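Local coordinates for uncharacterized protein (Silicibacter pomeroyi DSS-3, PDB 2QTP), which is of unknown function but belongs to a family with a variant of the Bacillus chorismate mutase fold and a suggested role in amino-acid metabolism, at residues V33-N38 with V152-A157; K82-G87 with N161-A166. All blocks are in the same frame, centred on the assembly; numbering follows the deposited sequence. Where two conformers were deposited one is given.

Contact 1 (V33-N38 with V152-A157)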
ATOM      1  N   VAL A  33       3.866  -3.781  -1.089  1.00 62.54           N
ATOM      2  CA  VAL A  33       3.442  -3.839   0.306  1.00 63.35           C
ATOM      3  C   VAL A  33       4.649  -4.118   1.220  1.00 65.21           C
ATOM      4  O   VAL A  33       5.524  -4.942   0.875  1.00 63.67           O
ATOM      5  CB  VAL A  33       2.396  -4.978   0.508  1.00 65.91           C
ATOM      6  CG1 VAL A  33       1.965  -5.047   1.924  1.00 71.79           C
ATOM      7  CG2 VAL A  33       1.218  -4.745  -0.394  1.00 66.31           C
ATOM      8  N   ALA A  34       4.706  -3.409   2.352  1.00 63.48           N
ATOM      9  CA  ALA A  34       5.740  -3.630   3.396  1.00 65.93           C
ATOM     10  C   ALA A  34       5.050  -3.922   4.701  1.00 66.24           C
ATOM     11  O   ALA A  34       4.015  -3.330   5.015  1.00 65.55           O
ATOM     12  CB  ALA A  34       6.676  -2.436   3.556  1.00 64.73           C
ATOM     13  N   VAL A  35       5.597  -4.894   5.420  1.00 65.08           N
ATOM     14  CA  VAL A  35       5.142  -5.238   6.759  1.00 66.54           C
ATOM     15  C   VAL A  35       6.214  -4.760   7.726  1.00 65.18           C
ATOM     16  O   VAL A  35       7.357  -5.208   7.674  1.00 64.71           O
ATOM     17  CB  VAL A  35       4.867  -6.747   6.920  1.00 67.25           C
ATOM     18  CG1 VAL A  35       4.361  -7.075   8.345  1.00 63.97           C
ATOM     19  CG2 VAL A  35       3.878  -7.228   5.821  1.00 63.42           C
ATOM     20  N   ILE A  36       5.846  -3.824   8.602  1.00 67.55           N
ATOM     21  CA  ILE A  36       6.791  -3.293   9.573  1.00 67.49           C
ATOM     22  C   ILE A  36       6.276  -3.447  10.988  1.00 66.51           C
ATOM     23  O   ILE A  36       5.099  -3.584  11.188  1.00 63.73           O
ATOM     24  CB  ILE A  36       7.073  -1.785   9.330  1.00 70.84           C
ATOM     25  CG1 ILE A  36       5.771  -0.978   9.426  1.00 69.68           C
ATOM     26  CG2 ILE A  36       7.737  -1.575   7.974  1.00 66.83           C
ATOM     27  CD1 ILE A  36       5.957   0.481   9.731  1.00 68.53           C
ATOM     28  N   GLU A  37       7.180  -3.410  11.960  1.00 68.33           N
ATOM     29  CA  GLU A  37       6.824  -3.367  13.364  1.00 71.08           C
ATOM     30  C   GLU A  37       6.285  -1.976  13.689  1.00 68.61           C
ATOM     31  O   GLU A  37       6.835  -0.974  13.244  1.00 67.16           O
ATOM     32  CB  GLU A  37       8.047  -3.693  14.235  1.00 72.15           C
ATOM     33  CG  GLU A  37       7.774  -3.634  15.757  1.00 81.67           C
ATOM     34  CD  GLU A  37       9.031  -3.879  16.612  1.00 83.43           C
ATOM     35  OE1 GLU A  37       9.558  -5.021  16.579  1.00 93.34           O
ATOM     36  OE2 GLU A  37       9.476  -2.928  17.308  1.00101.10           O
ATOM     37  N   ASN A  38       5.170  -1.921  14.415  1.00 65.32           N
ATOM     38  CA  ASN A  38       4.584  -0.658  14.851  1.00 64.63           C
ATOM     39  C   ASN A  38       5.299  -0.287  16.138  1.00 65.65           C
ATOM     40  O   ASN A  38       5.183  -1.014  17.127  1.00 65.43           O
ATOM     41  CB  ASN A  38       3.083  -0.867  15.064  1.00 63.76           C
ATOM     42  CG  ASN A  38       2.353   0.345  15.532  1.00 61.82           C
ATOM     43  OD1 ASN A  38       2.929   1.418  15.760  1.00 61.84           O
ATOM     44  ND2 ASN A  38       1.029   0.161  15.759  1.00 60.92           N
ATOM     45  N   VAL A 152      -5.026  -6.412  -1.769  1.00 66.86           N
ATOM     46  CA  VAL A 152      -3.809  -7.088  -1.369  1.00 67.37           C
ATOM     47  C   VAL A 152      -4.037  -7.791  -0.050  1.00 68.01           C
ATOM     48  O   VAL A 152      -4.869  -7.377   0.761  1.00 66.43           O
ATOM     49  CB  VAL A 152      -2.587  -6.116  -1.207  1.00 73.69           C
ATOM     50  CG1 VAL A 152      -2.363  -5.321  -2.447  1.00 78.68           C
ATOM     51  CG2 VAL A 152      -2.765  -5.159  -0.056  1.00 71.62           C
ATOM     52  N   ARG A 153      -3.326  -8.897   0.139  1.00 68.16           N
ATOM     53  CA  ARG A 153      -3.274  -9.545   1.441  1.00 65.70           C
ATOM     54  C   ARG A 153      -2.009 -10.310   1.597  1.00 66.32           C
ATOM     55  O   ARG A 153      -1.364 -10.602   0.626  1.00 70.24           O
ATOM     56  CB  ARG A 153      -4.471 -10.426   1.721  1.00 64.64           C
ATOM     57  CG  ARG A 153      -4.601 -11.633   0.904  1.00 69.00           C
ATOM     58  CD  ARG A 153      -5.453 -12.673   1.684  1.00 72.85           C
ATOM     59  NE  ARG A 153      -4.811 -13.915   1.415  1.00 77.33           N
ATOM     60  CZ  ARG A 153      -4.577 -14.879   2.273  1.00 75.74           C
ATOM     61  NH1 ARG A 153      -4.985 -14.863   3.528  1.00 76.41           N
ATOM     62  NH2 ARG A 153      -3.939 -15.920   1.810  1.00 81.39           N
ATOM     63  N   LEU A 154      -1.622 -10.575   2.829  1.00 68.33           N
ATOM     64  CA  LEU A 154      -0.512 -11.476   3.108  1.00 68.80           C
ATOM     65  C   LEU A 154      -1.037 -12.403   4.210  1.00 68.96           C
ATOM     66  O   LEU A 154      -1.615 -11.916   5.206  1.00 67.81           O
ATOM     67  CB  LEU A 154       0.706 -10.691   3.577  1.00 68.09           C
ATOM     68  CG  LEU A 154       1.433  -9.848   2.536  1.00 69.69           C
ATOM     69  CD1 LEU A 154       2.469  -8.923   3.227  1.00 65.93           C
ATOM     70  CD2 LEU A 154       2.074 -10.733   1.472  1.00 73.99           C
ATOM     71  N   ASN A 155      -0.816 -13.711   4.041  1.00 65.93           N
ATOM     72  CA  ASN A 155      -1.343 -14.716   4.943  1.00 67.61           C
ATOM     73  C   ASN A 155      -0.965 -14.471   6.397  1.00 67.32           C
ATOM     74  O   ASN A 155      -1.745 -14.764   7.290  1.00 65.09           O
ATOM     75  CB  ASN A 155      -0.941 -16.156   4.505  1.00 69.31           C
ATOM     76  CG  ASN A 155       0.523 -16.484   4.815  1.00 77.60           C
ATOM     77  OD1 ASN A 155       1.436 -15.765   4.386  1.00 81.44           O
ATOM     78  ND2 ASN A 155       0.750 -17.551   5.602  1.00 72.08           N
ATOM     79  N   ASP A 156       0.197 -13.871   6.640  1.00 67.08           N
ATOM     80  CA  ASP A 156       0.702 -13.774   7.999  1.00 66.35           C
ATOM     81  C   ASP A 156       0.876 -12.341   8.494  1.00 66.18           C
ATOM     82  O   ASP A 156       1.594 -12.104   9.442  1.00 63.41           O
ATOM     83  CB  ASP A 156       2.042 -14.501   8.048  1.00 67.41           C
ATOM     84  CG  ASP A 156       3.120 -13.813   7.179  1.00 71.09           C
ATOM     85  OD1 ASP A 156       2.817 -13.018   6.250  1.00 75.15           O
ATOM     86  OD2 ASP A 156       4.290 -14.102   7.417  1.00 73.20           O
ATOM     87  N   ALA A 157       0.205 -11.386   7.866  1.00 63.72           N
ATOM     88  CA  ALA A 157       0.413 -10.017   8.213  1.00 62.01           C
ATOM     89  C   ALA A 157      -0.878  -9.245   8.004  1.00 62.95           C
ATOM     90  O   ALA A 157      -1.733  -9.665   7.210  1.00 64.29           O
ATOM     91  CB  ALA A 157       1.568  -9.424   7.373  1.00 59.98           C
TER
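Val33 and Val35, on the end of the strand 21-37, meet Val152, the last residue of strand 148-152, and Leu154 and Ala157 in the loop that follows. The fold is a variant of the Bacillus chorismate mutase fold. Here a type I beta turn, Leu154 to Ala157, lies against one face of the mixed beta-sheet. Both valines turn their CB toward the loop, whereas Ala34 between them turns away, to Leu58 and Leu62 of helix 49-70. The contact is apolar throughout.

Val33 divides its two methyls between two partners. CG1 lies anti to the backbone N (chi1 180°). It meets Leu154 CD1 tip to tip, at 4.1 Å. CG2 turns to the end of strand 148-152 and lies 4.0 Å from Val152 CG2. These two valines pass alongside each other in opposite directions. Val152 holds its CG2 between its own backbone N and carbonyl carbon (chi1 -55°), and all of its approach is to Val33 CG2.

With Val35 the meeting differs: the side chains of Leu154 and Val35 pass in opposite directions. Leu154 CD1 touches both valines, while the Leu154 backbone starts the turn. Ala157 N closes that turn on Leu154 O at 3.3 Å. This brings the Ala157 methyl round to Val35 as well. The polar side of the turn is held by strand 5-15: the Asp156 carboxylate makes salt bridges with Arg6 and Lys7. That strand also pairs by backbone bonds with Val33 and Val35, so it touches both segments.

The tightest point is at Val35 CG2, which lies 3.4 Å from Leu154 CD1, closer than usual for two carbons, and 3.5 Å from Ala157 CB.

Contact 2 (K82-G87 with N161-A166)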
ATOM      1  N   LYS A  82      -2.605   4.664  -2.006  1.00 60.41           N
ATOM      2  CA  LYS A  82      -1.881   4.100  -0.889  1.00 61.76           C
ATOM      3  C   LYS A  82      -2.852   3.744   0.248  1.00 61.93           C
ATOM      4  O   LYS A  82      -3.913   4.317   0.346  1.00 60.75           O
ATOM      5  CB  LYS A  82      -0.802   5.081  -0.433  1.00 62.03           C
ATOM      6  CG  LYS A  82      -1.307   6.390   0.091  1.00 64.76           C
ATOM      7  CD  LYS A  82      -0.154   7.359   0.316  1.00 71.12           C
ATOM      8  CE  LYS A  82      -0.619   8.591   1.045  1.00 67.46           C
ATOM      9  NZ  LYS A  82       0.453   9.637   1.133  1.00 69.03           N
ATOM     10  N   SER A  83      -2.501   2.755   1.059  1.00 60.49           N
ATOM     11  CA  SER A  83      -3.334   2.328   2.166  1.00 61.11           C
ATOM     12  C   SER A  83      -2.460   1.774   3.227  1.00 59.56           C
ATOM     13  O   SER A  83      -1.325   1.402   2.956  1.00 61.00           O
ATOM     14  CB  SER A  83      -4.291   1.173   1.747  1.00 59.52           C
ATOM     15  OG  SER A  83      -5.306   1.686   0.977  1.00 74.87           O
ATOM     16  N   ALA A  84      -3.020   1.628   4.425  1.00 60.82           N
ATOM     17  CA  ALA A  84      -2.291   0.988   5.521  1.00 62.91           C
ATOM     18  C   ALA A  84      -3.307   0.240   6.404  1.00 61.57           C
ATOM     19  O   ALA A  84      -4.429   0.679   6.616  1.00 62.96           O
ATOM     20  CB  ALA A  84      -1.483   2.003   6.340  1.00 59.99           C
HETATM   21  N   MSE A  85      -2.900  -0.922   6.872  1.00 63.70           N
HETATM   22  CA  MSE A  85      -3.713  -1.711   7.772  1.00 63.84           C
HETATM   23  C   MSE A  85      -2.882  -1.884   9.026  1.00 65.03           C
HETATM   24  O   MSE A  85      -1.788  -2.462   8.993  1.00 62.72           O
HETATM   25  CB  MSE A  85      -4.056  -3.079   7.190  1.00 62.51           C
HETATM   26  CG  MSE A  85      -4.966  -3.982   8.054  1.00 63.78           C
HETATM   27 SE   MSE A  85      -5.243  -5.746   7.274  0.75 61.49          SE
HETATM   28  CE  MSE A  85      -6.785  -5.340   6.128  1.00 61.54           C
ATOM     29  N   VAL A  86      -3.461  -1.438  10.137  0.50 66.58           N
ATOM     30  CA  VAL A  86      -2.829  -1.529  11.447  0.50 66.80           C
ATOM     31  C   VAL A  86      -3.211  -2.856  12.096  0.50 66.36           C
ATOM     32  O   VAL A  86      -4.365  -3.304  12.021  0.50 65.43           O
ATOM     33  CB  VAL A  86      -3.293  -0.371  12.365  0.50 67.56           C
ATOM     34  CG1 VAL A  86      -2.380  -0.233  13.584  0.50 66.83           C
ATOM     35  CG2 VAL A  86      -3.334   0.920  11.584  0.50 66.35           C
ATOM     36  N   GLY A  87      -2.244  -3.503  12.729  1.00 67.34           N
ATOM     37  CA  GLY A  87      -2.574  -4.694  13.516  1.00 65.41           C
ATOM     38  C   GLY A  87      -3.347  -4.342  14.777  1.00 64.14           C
ATOM     39  O   GLY A  87      -3.397  -3.172  15.229  1.00 60.52           O
ATOM     40  N   ASN A 161       1.242  -6.463  16.489  1.00 62.77           N
ATOM     41  CA  ASN A 161       2.200  -5.375  16.692  1.00 65.33           C
ATOM     42  C   ASN A 161       2.806  -4.812  15.408  1.00 64.59           C
ATOM     43  O   ASN A 161       3.862  -4.196  15.457  1.00 64.69           O
ATOM     44  CB  ASN A 161       3.338  -5.827  17.622  1.00 63.81           C
ATOM     45  CG  ASN A 161       4.281  -6.905  16.969  1.00 76.57           C
ATOM     46  OD1 ASN A 161       3.884  -7.675  16.066  1.00 77.53           O
ATOM     47  ND2 ASN A 161       5.523  -6.961  17.458  1.00 74.12           N
ATOM     48  N   GLU A 162       2.126  -4.998  14.270  1.00 65.52           N
ATOM     49  CA  GLU A 162       2.631  -4.552  12.983  1.00 64.65           C
ATOM     50  C   GLU A 162       1.707  -3.583  12.264  1.00 64.97           C
ATOM     51  O   GLU A 162       0.555  -3.391  12.661  1.00 62.68           O
ATOM     52  CB  GLU A 162       2.856  -5.767  12.079  1.00 64.20           C
ATOM     53  CG  GLU A 162       3.860  -6.788  12.629  1.00 62.77           C
ATOM     54  CD  GLU A 162       4.125  -7.958  11.682  1.00 65.10           C
ATOM     55  OE1 GLU A 162       3.176  -8.468  11.017  1.00 63.82           O
ATOM     56  OE2 GLU A 162       5.299  -8.352  11.592  1.00 63.58           O
ATOM     57  N   ILE A 163       2.243  -3.014  11.179  1.00 65.20           N
ATOM     58  CA  ILE A 163       1.484  -2.237  10.169  1.00 66.43           C
ATOM     59  C   ILE A 163       1.835  -2.774   8.758  1.00 67.40           C
ATOM     60  O   ILE A 163       3.013  -3.046   8.474  1.00 67.33           O
ATOM     61  CB  ILE A 163       1.757  -0.715  10.211  1.00 65.41           C
ATOM     62  CG1 ILE A 163       1.556  -0.154  11.608  1.00 73.69           C
ATOM     63  CG2 ILE A 163       0.825   0.071   9.271  1.00 64.12           C
ATOM     64  CD1 ILE A 163       1.780   1.349  11.703  1.00 63.52           C
HETATM   65  N   MSE A 164       0.803  -2.993   7.924  1.00 66.80           N
HETATM   66  CA  MSE A 164       0.966  -3.415   6.533  1.00 64.78           C
HETATM   67  C   MSE A 164       0.637  -2.174   5.691  1.00 65.41           C
HETATM   68  O   MSE A 164      -0.470  -1.645   5.743  1.00 64.28           O
HETATM   69  CB  MSE A 164       0.044  -4.602   6.199  1.00 68.39           C
HETATM   70  CG  MSE A 164       0.307  -5.223   4.884  1.00 65.84           C
HETATM   71 SE   MSE A 164      -0.712  -6.746   4.425  0.75 63.87          SE
HETATM   72  CE  MSE A 164      -2.498  -5.909   4.146  1.00 63.06           C
ATOM     73  N   VAL A 165       1.630  -1.667   4.982  1.00 65.09           N
ATOM     74  CA  VAL A 165       1.493  -0.440   4.194  1.00 65.77           C
ATOM     75  C   VAL A 165       1.600  -0.798   2.698  1.00 64.27           C
ATOM     76  O   VAL A 165       2.451  -1.558   2.336  1.00 63.83           O
ATOM     77  CB  VAL A 165       2.648   0.519   4.573  1.00 67.23           C
ATOM     78  CG1 VAL A 165       2.479   1.873   3.871  1.00 66.45           C
ATOM     79  CG2 VAL A 165       2.734   0.645   6.122  1.00 63.23           C
ATOM     80  N   ALA A 166       0.766  -0.209   1.855  1.00 64.32           N
ATOM     81  CA  ALA A 166       0.727  -0.473   0.435  1.00 63.35           C
ATOM     82  C   ALA A 166       0.699   0.803  -0.412  1.00 62.86           C
ATOM     83  O   ALA A 166       0.064   1.801  -0.055  1.00 63.21           O
ATOM     84  CB  ALA A 166      -0.516  -1.355   0.089  1.00 61.59           C
TER
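The flat peptide groups at Met85 and Met164 meet at their N-H and C=O edges, as a hydrogen-bonded pair of an antiparallel beta ladder. Met85 N meets Met164 O at 2.8 Å and lies in the plane of that carbonyl. The return bond, Met164 N to Met85 O, is 2.9 Å long and nearly straight (175°). Ser83 and Ala166 form the next hydrogen-bonded pair. Beyond the methionines, Gly87 N adds a single bond of 2.8 Å to Glu162 O. Between these pairs, CA-H groups also approach the carbonyls, as from Ala84 CA to Met164 O at 3.2 Å.

The side chains alternate between the two faces of the sheet. One face carries Ser83, Met85, Met164 and Ala166. Both methionines are selenomethionines. They lie side by side and point the same way, each with CG anti to its backbone N and a bend at the last torsion. Met85 SE then lies 4.2 Å from Met164 CE. The other face carries Ala84, Val86, Ile163 and Val165. There the Ala84 methyl, CB, touches Ile163 CG2 at 4.2 Å, and the same CB lies 4.4 Å from Val165 CG2.

The polar ends turn to partners beyond the ladder. Glu162 OE2 makes a salt bridge with Arg6 NE, and Glu162 OE1 accepts the backbone N-H of Arg159. Ser83 OG bonds to Ser121 OG and to the carbonyl of Asp132.

This ladder is a central seam of the mixed sheet. Strand 79-86 pairs with strand 120-124 on its far edge, and strand 162-171 pairs with strand 21-37. Strand 131-135 packs on the Ser83 and Met164 face, and helix 92-98 on the Ala84 and Val165 face.

How the contacts relate
From the N terminus, the segments come in the order 33-38, 82-87, 152-157, 161-166. Contact 1 closes a loop of 113 residues. Contact 2 opens inside that loop and ends after it, closing 73 residues, so the two cross. They share the sheet: strands 21-37 and 162-171 are neighbours in it. Ala34 O lies 2.9 Å from Val165 N, a probable hydrogen bond. Asn38 N and Asn161 O, at 2.8 Å, make another. Contact 2 joins strands 79-86 and 162-171 edge to edge, while contact 1 lays the loop after strand 148-152 against strand 21-37.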